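Local coordinates for protein uroporphyrin-III C-methyltransferase (Pseudomonas denitrificans, PDB 1S4D) that catalyses the two successive SAM-dependent C-methylations that turn uroporphyrinogen III into precorrin-2, a step towards cobalamin and siroheme, at residues B[141-146]-B[152-157]; B[168-173]-B[180-185]; B[195-200]-B[224-229]. All blocks are in the same frame, centred on the assembly; numbering follows the deposited sequence.

Contact 1: B[141-146]-B[152-157]; sequences IPVTHR and VTFLTG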
loop_
_atom_site.group_PDB
_atom_site.type_symbol
_atom_site.label_atom_id
_atom_site.label_comp_id
_atom_site.label_asym_id
_atom_site.label_seq_id
_atom_site.Cartn_x
_atom_site.Cartn_y
_atom_site.Cartn_z
ATOM N N ILE B 141 -0.044 -9.453 10.920
ATOM C CA ILE B 141 -1.014 -9.989 9.967
ATOM C C ILE B 141 -0.655 -9.657 8.517
ATOM O O ILE B 141 -0.837 -8.524 8.085
ATOM C CB ILE B 141 -2.438 -9.467 10.278
ATOM C CG1 ILE B 141 -2.873 -9.899 11.687
ATOM C CG2 ILE B 141 -3.432 -9.915 9.190
ATOM C CD1 ILE B 141 -4.047 -9.131 12.222
ATOM N N PRO B 142 -0.179 -10.634 7.752
ATOM C CA PRO B 142 0.038 -10.394 6.324
ATOM C C PRO B 142 -1.308 -10.388 5.620
ATOM O O PRO B 142 -2.203 -11.160 5.929
ATOM C CB PRO B 142 0.893 -11.584 5.869
ATOM C CG PRO B 142 1.134 -12.411 7.081
ATOM C CD PRO B 142 0.147 -12.016 8.138
ATOM N N VAL B 143 -1.428 -9.494 4.670
ATOM C CA VAL B 143 -2.646 -9.245 3.945
ATOM C C VAL B 143 -2.867 -10.331 2.852
ATOM O O VAL B 143 -3.948 -10.495 2.289
ATOM C CB VAL B 143 -2.521 -7.784 3.441
ATOM C CG1 VAL B 143 -2.131 -7.676 1.974
ATOM C CG2 VAL B 143 -3.717 -6.969 3.836
ATOM N N THR B 144 -1.827 -11.124 2.629
ATOM C CA THR B 144 -1.765 -12.116 1.573
ATOM C C THR B 144 -0.921 -13.272 2.094
ATOM O O THR B 144 0.088 -13.055 2.775
ATOM C CB THR B 144 -1.108 -11.446 0.351
ATOM O OG1 THR B 144 -2.103 -11.180 -0.649
ATOM C CG2 THR B 144 -0.110 -12.346 -0.337
ATOM N N HIS B 145 -1.320 -14.494 1.788
ATOM C CA HIS B 145 -0.552 -15.659 2.193
ATOM C C HIS B 145 -1.074 -16.877 1.414
ATOM O O HIS B 145 -2.241 -17.245 1.551
ATOM C CB HIS B 145 -0.666 -15.840 3.709
ATOM C CG HIS B 145 0.296 -16.828 4.278
ATOM N ND1 HIS B 145 -0.081 -18.102 4.638
ATOM C CD2 HIS B 145 1.619 -16.738 4.540
ATOM C CE1 HIS B 145 0.969 -18.754 5.100
ATOM N NE2 HIS B 145 2.014 -17.950 5.048
ATOM N N ARG B 146 -0.218 -17.497 0.601
ATOM C CA ARG B 146 -0.689 -18.391 -0.470
ATOM C C ARG B 146 -1.516 -19.608 -0.031
ATOM O O ARG B 146 -2.287 -20.150 -0.815
ATOM C CB ARG B 146 0.448 -18.768 -1.433
ATOM C CG ARG B 146 0.985 -20.190 -1.339
ATOM C CD ARG B 146 2.513 -20.251 -1.286
ATOM N NE ARG B 146 3.160 -20.145 -2.600
ATOM C CZ ARG B 146 3.296 -19.022 -3.311
ATOM N NH1 ARG B 146 3.911 -19.052 -4.485
ATOM N NH2 ARG B 146 2.815 -17.864 -2.865
ATOM N N VAL B 152 -7.201 -10.152 -2.162
ATOM C CA VAL B 152 -7.581 -9.334 -1.009
ATOM C C VAL B 152 -8.469 -8.194 -1.487
ATOM O O VAL B 152 -8.155 -7.546 -2.497
ATOM C CB VAL B 152 -6.411 -8.582 -0.363
ATOM C CG1 VAL B 152 -6.571 -8.491 1.125
ATOM C CG2 VAL B 152 -5.092 -9.136 -0.752
ATOM N N THR B 153 -9.531 -7.918 -0.715
ATOM C CA THR B 153 -10.395 -6.757 -0.926
ATOM C C THR B 153 -10.228 -5.679 0.140
ATOM O O THR B 153 -10.357 -5.963 1.330
ATOM C CB THR B 153 -11.836 -7.212 -0.937
ATOM O OG1 THR B 153 -12.061 -8.012 -2.094
ATOM C CG2 THR B 153 -12.759 -6.053 -1.162
ATOM N N PHE B 154 -9.986 -4.435 -0.286
ATOM C CA PHE B 154 -9.937 -3.310 0.647
ATOM C C PHE B 154 -11.261 -2.570 0.526
ATOM O O PHE B 154 -11.785 -2.474 -0.580
ATOM C CB PHE B 154 -8.795 -2.375 0.279
ATOM C CG PHE B 154 -7.431 -2.878 0.652
ATOM C CD1 PHE B 154 -6.415 -1.993 0.912
ATOM C CD2 PHE B 154 -7.144 -4.230 0.717
ATOM C CE1 PHE B 154 -5.136 -2.471 1.241
ATOM C CE2 PHE B 154 -5.874 -4.708 1.047
ATOM C CZ PHE B 154 -4.890 -3.859 1.312
ATOM N N LEU B 155 -11.832 -2.078 1.631
ATOM C CA LEU B 155 -13.062 -1.262 1.519
ATOM C C LEU B 155 -13.199 -0.091 2.515
ATOM O O LEU B 155 -12.446 -0.032 3.485
ATOM C CB LEU B 155 -14.335 -2.123 1.387
ATOM C CG LEU B 155 -15.292 -2.711 2.453
ATOM C CD1 LEU B 155 -15.201 -4.221 2.395
ATOM C CD2 LEU B 155 -15.205 -2.205 3.912
ATOM N N THR B 156 -14.126 0.841 2.243
ATOM C CA THR B 156 -14.598 1.799 3.262
ATOM C C THR B 156 -15.903 1.341 3.802
ATOM O O THR B 156 -16.809 1.034 3.023
ATOM C CB THR B 156 -14.957 3.159 2.719
ATOM O OG1 THR B 156 -14.631 3.240 1.335
ATOM C CG2 THR B 156 -14.169 4.192 3.396
ATOM N N GLY B 157 -16.017 1.383 5.123
ATOM C CA GLY B 157 -17.274 1.146 5.786
ATOM C C GLY B 157 -17.960 2.475 5.973
ATOM O O GLY B 157 -19.032 2.537 6.543
#

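Contact 2: B[168-173]-B[180-185]; sequences INWQGI and IVMYMA. With SAH (S-adenosyl-L-homocysteine), chain Q.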
loop_
_atom_site.group_PDB
_atom_site.type_symbol
_atom_site.label_atom_id
_atom_site.label_comp_id
_atom_site.label_asym_id
_atom_site.label_seq_id
_atom_site.Cartn_x
_atom_site.Cartn_y
_atom_site.Cartn_z
ATOM N N ILE B 168 -22.318 -0.904 -1.886
ATOM C CA ILE B 168 -21.424 -2.010 -1.855
ATOM C C ILE B 168 -22.402 -3.166 -1.948
ATOM O O ILE B 168 -23.554 -3.105 -1.425
ATOM C CB ILE B 168 -20.619 -2.056 -0.572
ATOM C CG1 ILE B 168 -19.515 -0.992 -0.633
ATOM C CG2 ILE B 168 -20.014 -3.421 -0.373
ATOM C CD1 ILE B 168 -18.746 -0.856 0.659
ATOM N N ASN B 169 -21.981 -4.118 -2.760
ATOM C CA ASN B 169 -22.701 -5.341 -2.921
ATOM C C ASN B 169 -22.017 -6.293 -1.947
ATOM O O ASN B 169 -21.056 -6.990 -2.292
ATOM C CB ASN B 169 -22.563 -5.789 -4.369
ATOM C CG ASN B 169 -23.263 -7.091 -4.650
ATOM O OD1 ASN B 169 -24.205 -7.467 -3.972
ATOM N ND2 ASN B 169 -22.831 -7.769 -5.676
ATOM N N TRP B 170 -22.477 -6.266 -0.697
ATOM C CA TRP B 170 -21.826 -7.009 0.370
ATOM C C TRP B 170 -21.692 -8.519 0.108
ATOM O O TRP B 170 -20.793 -9.159 0.635
ATOM C CB TRP B 170 -22.444 -6.650 1.751
ATOM C CG TRP B 170 -21.962 -5.285 2.250
ATOM C CD1 TRP B 170 -22.648 -4.101 2.157
ATOM C CD2 TRP B 170 -20.687 -4.963 2.869
ATOM N NE1 TRP B 170 -21.889 -3.073 2.668
ATOM C CE2 TRP B 170 -20.687 -3.568 3.120
ATOM C CE3 TRP B 170 -19.566 -5.711 3.260
ATOM C CZ2 TRP B 170 -19.611 -2.905 3.727
ATOM C CZ3 TRP B 170 -18.486 -5.044 3.875
ATOM C CH2 TRP B 170 -18.527 -3.657 4.103
ATOM N N GLN B 171 -22.539 -9.088 -0.737
ATOM C CA GLN B 171 -22.463 -10.517 -1.029
ATOM C C GLN B 171 -21.287 -10.849 -1.972
ATOM O O GLN B 171 -20.526 -11.798 -1.735
ATOM C CB GLN B 171 -23.792 -10.979 -1.592
ATOM C CG GLN B 171 -23.713 -12.187 -2.477
ATOM C CD GLN B 171 -24.185 -13.424 -1.777
ATOM O OE1 GLN B 171 -23.613 -13.824 -0.747
ATOM N NE2 GLN B 171 -25.238 -14.052 -2.324
ATOM N N GLY B 172 -21.145 -10.051 -3.034
ATOM C CA GLY B 172 -19.966 -10.108 -3.883
ATOM C C GLY B 172 -18.678 -9.947 -3.087
ATOM O O GLY B 172 -17.701 -10.681 -3.284
ATOM N N ILE B 173 -18.687 -8.991 -2.171
ATOM C CA ILE B 173 -17.542 -8.738 -1.322
ATOM C C ILE B 173 -17.252 -9.928 -0.432
ATOM O O ILE B 173 -16.085 -10.288 -0.264
ATOM C CB ILE B 173 -17.717 -7.394 -0.548
ATOM C CG1 ILE B 173 -16.891 -6.320 -1.261
ATOM C CG2 ILE B 173 -17.234 -7.504 0.887
ATOM C CD1 ILE B 173 -17.580 -5.099 -1.480
ATOM N N ILE B 180 -10.716 -9.777 3.872
ATOM C CA ILE B 180 -11.279 -8.438 3.645
ATOM C C ILE B 180 -10.586 -7.490 4.591
ATOM O O ILE B 180 -10.415 -7.809 5.776
ATOM C CB ILE B 180 -12.808 -8.363 3.961
ATOM C CG1 ILE B 180 -13.594 -9.589 3.450
ATOM C CG2 ILE B 180 -13.395 -7.058 3.461
ATOM C CD1 ILE B 180 -13.749 -9.645 2.029
ATOM N N VAL B 181 -10.207 -6.323 4.079
ATOM C CA VAL B 181 -9.518 -5.329 4.881
ATOM C C VAL B 181 -10.328 -4.040 4.845
ATOM O O VAL B 181 -10.576 -3.471 3.772
ATOM C CB VAL B 181 -8.080 -5.074 4.363
ATOM C CG1 VAL B 181 -7.447 -3.829 5.066
ATOM C CG2 VAL B 181 -7.205 -6.362 4.455
ATOM N N MET B 182 -10.742 -3.573 6.009
ATOM C CA MET B 182 -11.738 -2.526 6.040
ATOM C C MET B 182 -11.224 -1.275 6.729
ATOM O O MET B 182 -10.710 -1.351 7.850
ATOM C CB MET B 182 -13.012 -3.042 6.707
ATOM C CG MET B 182 -13.383 -4.438 6.269
ATOM S SD MET B 182 -15.101 -4.759 6.582
ATOM C CE MET B 182 -15.082 -5.164 8.353
ATOM N N TYR B 183 -11.367 -0.153 6.016
ATOM C CA TYR B 183 -11.027 1.199 6.440
ATOM C C TYR B 183 -12.309 1.868 6.925
ATOM O O TYR B 183 -13.386 1.559 6.424
ATOM C CB TYR B 183 -10.499 1.996 5.240
ATOM C CG TYR B 183 -9.102 1.613 4.775
ATOM C CD1 TYR B 183 -8.873 0.467 3.973
ATOM C CD2 TYR B 183 -8.013 2.410 5.103
ATOM C CE1 TYR B 183 -7.586 0.118 3.549
ATOM C CE2 TYR B 183 -6.748 2.080 4.685
ATOM C CZ TYR B 183 -6.534 0.936 3.923
ATOM O OH TYR B 183 -5.243 0.652 3.553
ATOM N N MET B 184 -12.205 2.768 7.909
ATOM C CA MET B 184 -13.359 3.529 8.408
ATOM C C MET B 184 -14.615 2.690 8.616
ATOM O O MET B 184 -15.690 3.063 8.164
ATOM C CB MET B 184 -13.677 4.706 7.490
ATOM C CG MET B 184 -12.445 5.527 7.127
ATOM S SD MET B 184 -12.830 6.785 5.938
ATOM C CE MET B 184 -12.173 6.040 4.467
ATOM N N ALA B 185 -14.464 1.586 9.350
ATOM C CA ALA B 185 -15.530 0.603 9.531
ATOM C C ALA B 185 -15.929 0.449 10.987
ATOM O O ALA B 185 -16.635 -0.488 11.339
ATOM C CB ALA B 185 -15.106 -0.744 8.954
HETATM N N SAH Q . -4.993 7.059 2.955
HETATM C CA SAH Q . -5.033 6.401 4.249
HETATM C CB SAH Q . -6.474 6.201 4.685
HETATM C CG SAH Q . -7.094 7.420 5.341
HETATM S SD SAH Q . -8.893 7.367 5.558
HETATM C C SAH Q . -4.231 5.094 4.232
HETATM O O SAH Q . -3.671 4.686 3.216
HETATM O OXT SAH Q . -4.081 4.388 5.226
HETATM C "C5'" SAH Q . -8.687 7.056 7.343
HETATM C "C4'" SAH Q . -8.762 5.600 7.822
HETATM O "O4'" SAH Q . -7.532 4.927 7.648
HETATM C "C3'" SAH Q . -9.039 5.390 9.307
HETATM O "O3'" SAH Q . -10.365 5.597 9.711
HETATM C "C2'" SAH Q . -8.550 3.974 9.556
HETATM O "O2'" SAH Q . -9.447 2.971 9.123
HETATM C "C1'" SAH Q . -7.335 3.940 8.645
HETATM N N9 SAH Q . -6.059 4.216 9.343
HETATM C C8 SAH Q . -5.239 5.258 9.058
HETATM N N7 SAH Q . -4.172 5.203 9.858
HETATM C C5 SAH Q . -4.282 4.147 10.670
HETATM C C6 SAH Q . -3.451 3.641 11.672
HETATM N N6 SAH Q . -2.305 4.229 11.964
HETATM N N1 SAH Q . -3.833 2.505 12.357
HETATM C C2 SAH Q . -5.019 1.883 12.028
HETATM N N3 SAH Q . -5.838 2.387 11.033
HETATM C C4 SAH Q . -5.476 3.503 10.356
#

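Contact 3: B[195-200]-B[224-229]; sequences NLIAGG and TLARAE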
loop_
_atom_site.group_PDB
_atom_site.type_symbol
_atom_site.label_atom_id
_atom_site.label_comp_id
_atom_site.label_asym_id
_atom_site.label_seq_id
_atom_site.Cartn_x
_atom_site.Cartn_y
_atom_site.Cartn_z
ATOM N N ASN B 195 -23.738 -7.623 7.333
ATOM C CA ASN B 195 -23.780 -7.748 5.877
ATOM C C ASN B 195 -22.976 -8.967 5.458
ATOM O O ASN B 195 -23.466 -9.843 4.747
ATOM C CB ASN B 195 -23.231 -6.515 5.176
ATOM C CG ASN B 195 -24.199 -5.312 5.190
ATOM O OD1 ASN B 195 -23.761 -4.169 5.002
ATOM N ND2 ASN B 195 -25.479 -5.550 5.400
ATOM N N LEU B 196 -21.754 -9.043 5.955
ATOM C CA LEU B 196 -20.864 -10.128 5.632
ATOM C C LEU B 196 -21.453 -11.477 6.028
ATOM O O LEU B 196 -21.358 -12.436 5.261
ATOM C CB LEU B 196 -19.540 -9.904 6.355
ATOM C CG LEU B 196 -18.278 -9.355 5.689
ATOM C CD1 LEU B 196 -18.498 -8.771 4.264
ATOM C CD2 LEU B 196 -17.542 -8.381 6.631
ATOM N N ILE B 197 -22.048 -11.568 7.219
ATOM C CA ILE B 197 -22.657 -12.833 7.653
ATOM C C ILE B 197 -23.869 -13.218 6.762
ATOM O O ILE B 197 -24.077 -14.394 6.463
ATOM C CB ILE B 197 -23.052 -12.803 9.193
ATOM C CG1 ILE B 197 -21.795 -12.688 10.085
ATOM C CG2 ILE B 197 -23.941 -14.031 9.592
ATOM C CD1 ILE B 197 -22.060 -12.316 11.551
ATOM N N ALA B 198 -24.672 -12.233 6.355
ATOM C CA ALA B 198 -25.801 -12.478 5.452
ATOM C C ALA B 198 -25.251 -12.953 4.101
ATOM O O ALA B 198 -25.908 -13.702 3.366
ATOM C CB ALA B 198 -26.650 -11.219 5.290
ATOM N N GLY B 199 -24.012 -12.537 3.818
ATOM C CA GLY B 199 -23.320 -12.894 2.605
ATOM C C GLY B 199 -22.625 -14.236 2.615
ATOM O O GLY B 199 -21.952 -14.571 1.652
ATOM N N GLY B 200 -22.742 -15.005 3.679
ATOM C CA GLY B 200 -22.220 -16.368 3.646
ATOM C C GLY B 200 -20.958 -16.609 4.449
ATOM O O GLY B 200 -20.489 -17.744 4.601
ATOM N N THR B 224 -14.309 -12.501 16.365
ATOM C CA THR B 224 -14.931 -13.147 15.216
ATOM C C THR B 224 -15.972 -12.198 14.658
ATOM O O THR B 224 -16.248 -11.166 15.280
ATOM C CB THR B 224 -15.609 -14.459 15.627
ATOM O OG1 THR B 224 -16.618 -14.177 16.611
ATOM C CG2 THR B 224 -14.621 -15.403 16.308
ATOM N N LEU B 225 -16.553 -12.534 13.500
ATOM C CA LEU B 225 -17.556 -11.661 12.865
ATOM C C LEU B 225 -18.786 -11.455 13.773
ATOM O O LEU B 225 -19.232 -10.323 13.995
ATOM C CB LEU B 225 -17.993 -12.211 11.502
ATOM C CG LEU B 225 -17.089 -12.017 10.272
ATOM C CD1 LEU B 225 -17.650 -12.786 9.073
ATOM C CD2 LEU B 225 -16.826 -10.545 9.916
ATOM N N ALA B 226 -19.322 -12.548 14.315
ATOM C CA ALA B 226 -20.482 -12.442 15.176
ATOM C C ALA B 226 -20.150 -11.574 16.384
ATOM O O ALA B 226 -20.908 -10.669 16.698
ATOM C CB ALA B 226 -20.956 -13.794 15.600
ATOM N N ARG B 227 -19.018 -11.827 17.043
ATOM C CA ARG B 227 -18.697 -11.132 18.292
ATOM C C ARG B 227 -18.055 -9.762 18.106
ATOM O O ARG B 227 -17.858 -9.042 19.085
ATOM C CB ARG B 227 -17.761 -11.974 19.150
ATOM C CG ARG B 227 -18.418 -13.172 19.817
ATOM C CD ARG B 227 -17.486 -14.361 19.984
ATOM N NE ARG B 227 -16.105 -13.931 20.187
ATOM C CZ ARG B 227 -15.565 -13.677 21.377
ATOM N NH1 ARG B 227 -14.291 -13.280 21.459
ATOM N NH2 ARG B 227 -16.302 -13.820 22.486
ATOM N N ALA B 228 -17.720 -9.403 16.869
ATOM C CA ALA B 228 -16.902 -8.220 16.621
ATOM C C ALA B 228 -17.478 -6.938 17.223
ATOM O O ALA B 228 -16.773 -6.182 17.917
ATOM C CB ALA B 228 -16.662 -8.053 15.147
ATOM N N GLU B 229 -18.766 -6.705 16.967
ATOM C CA GLU B 229 -19.418 -5.468 17.386
ATOM C C GLU B 229 -19.418 -5.314 18.902
ATOM O O GLU B 229 -19.043 -4.265 19.402
ATOM C CB GLU B 229 -20.821 -5.339 16.809
ATOM C CG GLU B 229 -21.534 -4.091 17.298
ATOM C CD GLU B 229 -23.005 -4.060 16.947
ATOM O OE1 GLU B 229 -23.575 -2.955 17.029
ATOM O OE2 GLU B 229 -23.585 -5.122 16.584
#

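Contact 1: B[141-146]-B[152-157]
Val-143, in the loop that follows helix 131-137, meets two residues of strand 151-156, Val-152 and Phe-154, and most of the packing between segments 141-146 and 152-157 is gathered there. Its CG2 is shared between a methyl, Val-152 CG1, at 4.2 Å and the far end of the phenyl ring, Phe-154 CZ, also at 4.2 Å. The ring is approached obliquely, the valine and the phenylalanine crossing at about a right angle. With its CG anti to the carbonyl carbon (chi1 -76°), Phe-154 carries its ring out from the strand to Val-143, leaning towards Val-152, whose CG1 lies at the ring edge, in its plane. The backbone takes part as well: Val-143 O rests against both methyls of Val-152, 3.5 Å from its CG1. One residue on, the packing thins to a single touch, Thr-144 OG1 to Val-152 CG2 at 3.6 Å.

Beyond Thr-144 the loop leaves the strand: His-145 is still buried, against Leu-114 of the second subunit, and only with Arg-146 does the segment become exposed. Arg-146 NE comes near Arg-108 NH2 of the second subunit while its side chain packs on Glu-111 of the same chain. The strand also lies at the dimer interface: residues 152-155 form an antiparallel ladder with the second subunit, and the ring of Phe-154 meets Phe-154 of that subunit edge to face.

No hydrogen bond joins the two segments. Loop and strand are therefore held by shape and apolar burial, and the strand's backbone polar groups are used instead to extend the sheet within the chain and across the homodimer.

Contact 2: B[168-173]-B[180-185]
A sulfur set at the rim of an indole is the least ordinary feature here: Met-182 SD approaches Trp-170 CZ3 to 4.3 Å. It lies 80° off the normal of the six-membered ring, beside the ring and not over it, which makes this an edge-on Met-aromatic contact. Ile-168 CG2, from the same segment as the indole, lies over one of its faces, offset toward the rim. A turn further along the helix, Ile-180 CD1 reaches Ile-173, 3.3 Å from Ile-173 O and 4.2 Å from Ile-173 CG2. Two bends put it there: CG1 sits beside the backbone N, and the chain then folds again at chi2 (-72°). No hydrogen bond joins the two segments; methyls, a sulfur and a ring edge meet, with one backbone carbonyl among them.

Ile-180 and Met-182, alternate residues of the strand, serve the helix; Tyr-183 at its end and Met-184 just beyond it meet the bound S-adenosyl-L-homocysteine. The tyrosine offers its ring edge, with SAH OXT in the ring plane 3.6 Å from Tyr-183 CE2, and its hydroxyl is hydrogen-bonded to Thr-130 OG1 and Gly-132 N. A phenylalanine in its place would probably leave those two groups without their common partner and the ring freer to shift against the ligand. Met-184 N donates to SAH O2' over 3.0 Å in a nearly straight bond (172°), and Met-184 CE lies 3.7 Å from the ligand's own sulfur, SAH SD.

Helix 170-176 links strand 151-156 to its parallel neighbour 179-183, so the arrangement is a beta-alpha-beta crossover whose second strand ends in the S-adenosyl-L-homocysteine site of this tetrapyrrole methylase.

Contact 3: B[195-200]-B[224-229]
Flat groups stay at the margin where Leu-196 and Ile-197 pack on Leu-225: the guanidinium of Arg-227 has Thr-224 OG1 at its edge, in plane, and also forms a salt bridge with Asp-231, but no ring or planar group bridges the two segments. The join is one of helix to helix, the end of 189-198 against helix 225-235, and each terminus carries its own motif. Helix 189-198 closes in a Schellman motif: Gly-200, with phi 107°, donates from its N to Ile-197 O. Helix 225-235 has Thr-224 as N-cap, its OG1 accepting a weak bond from Arg-227 N at 3.4 Å.

Across the two segments no hydrogen bond forms, and the side chains that meet are apolar. On the buried side Leu-196 and Leu-225 cross at about a right angle, CD2 of the first lying 4.0 Å from CD2 of the second. Towards solvent, Ile-197 and Leu-225 slide past each other in opposite directions. Because Ile-197 keeps CG1 anti to its carbonyl carbon (chi1 -65°), its far methyl reaches over the backbone of Leu-225 and Ala-226, leaving Ile-197 CD1 4.1 Å from Leu-225 CB and 3.9 Å from Ala-226 N.

In the fold
Contacts 1 and 2 are buried, whereas contact 3 lies further out and is partly open to solvent. The first two share a sheet: strands 151-156 and 179-183 are parallel neighbours, tied by backbone bonds such as Tyr-183 N to Leu-155 O, 2.8 Å. Contact 1 packs a loop on that sheet beside the dimer interface; contact 2 places a helix against it and reaches the bound S-adenosyl-L-homocysteine. Contact 3 adds an outer layer, helix on helix, and meets contact 2 where Leu-196 packs on Trp-170 and Ile-173. None of the three has a hydrogen bond across its segments, and apolar side chains do most of the packing, yet polar chemistry gathers at different margins: intersubunit pairing, ligand binding and helix capping.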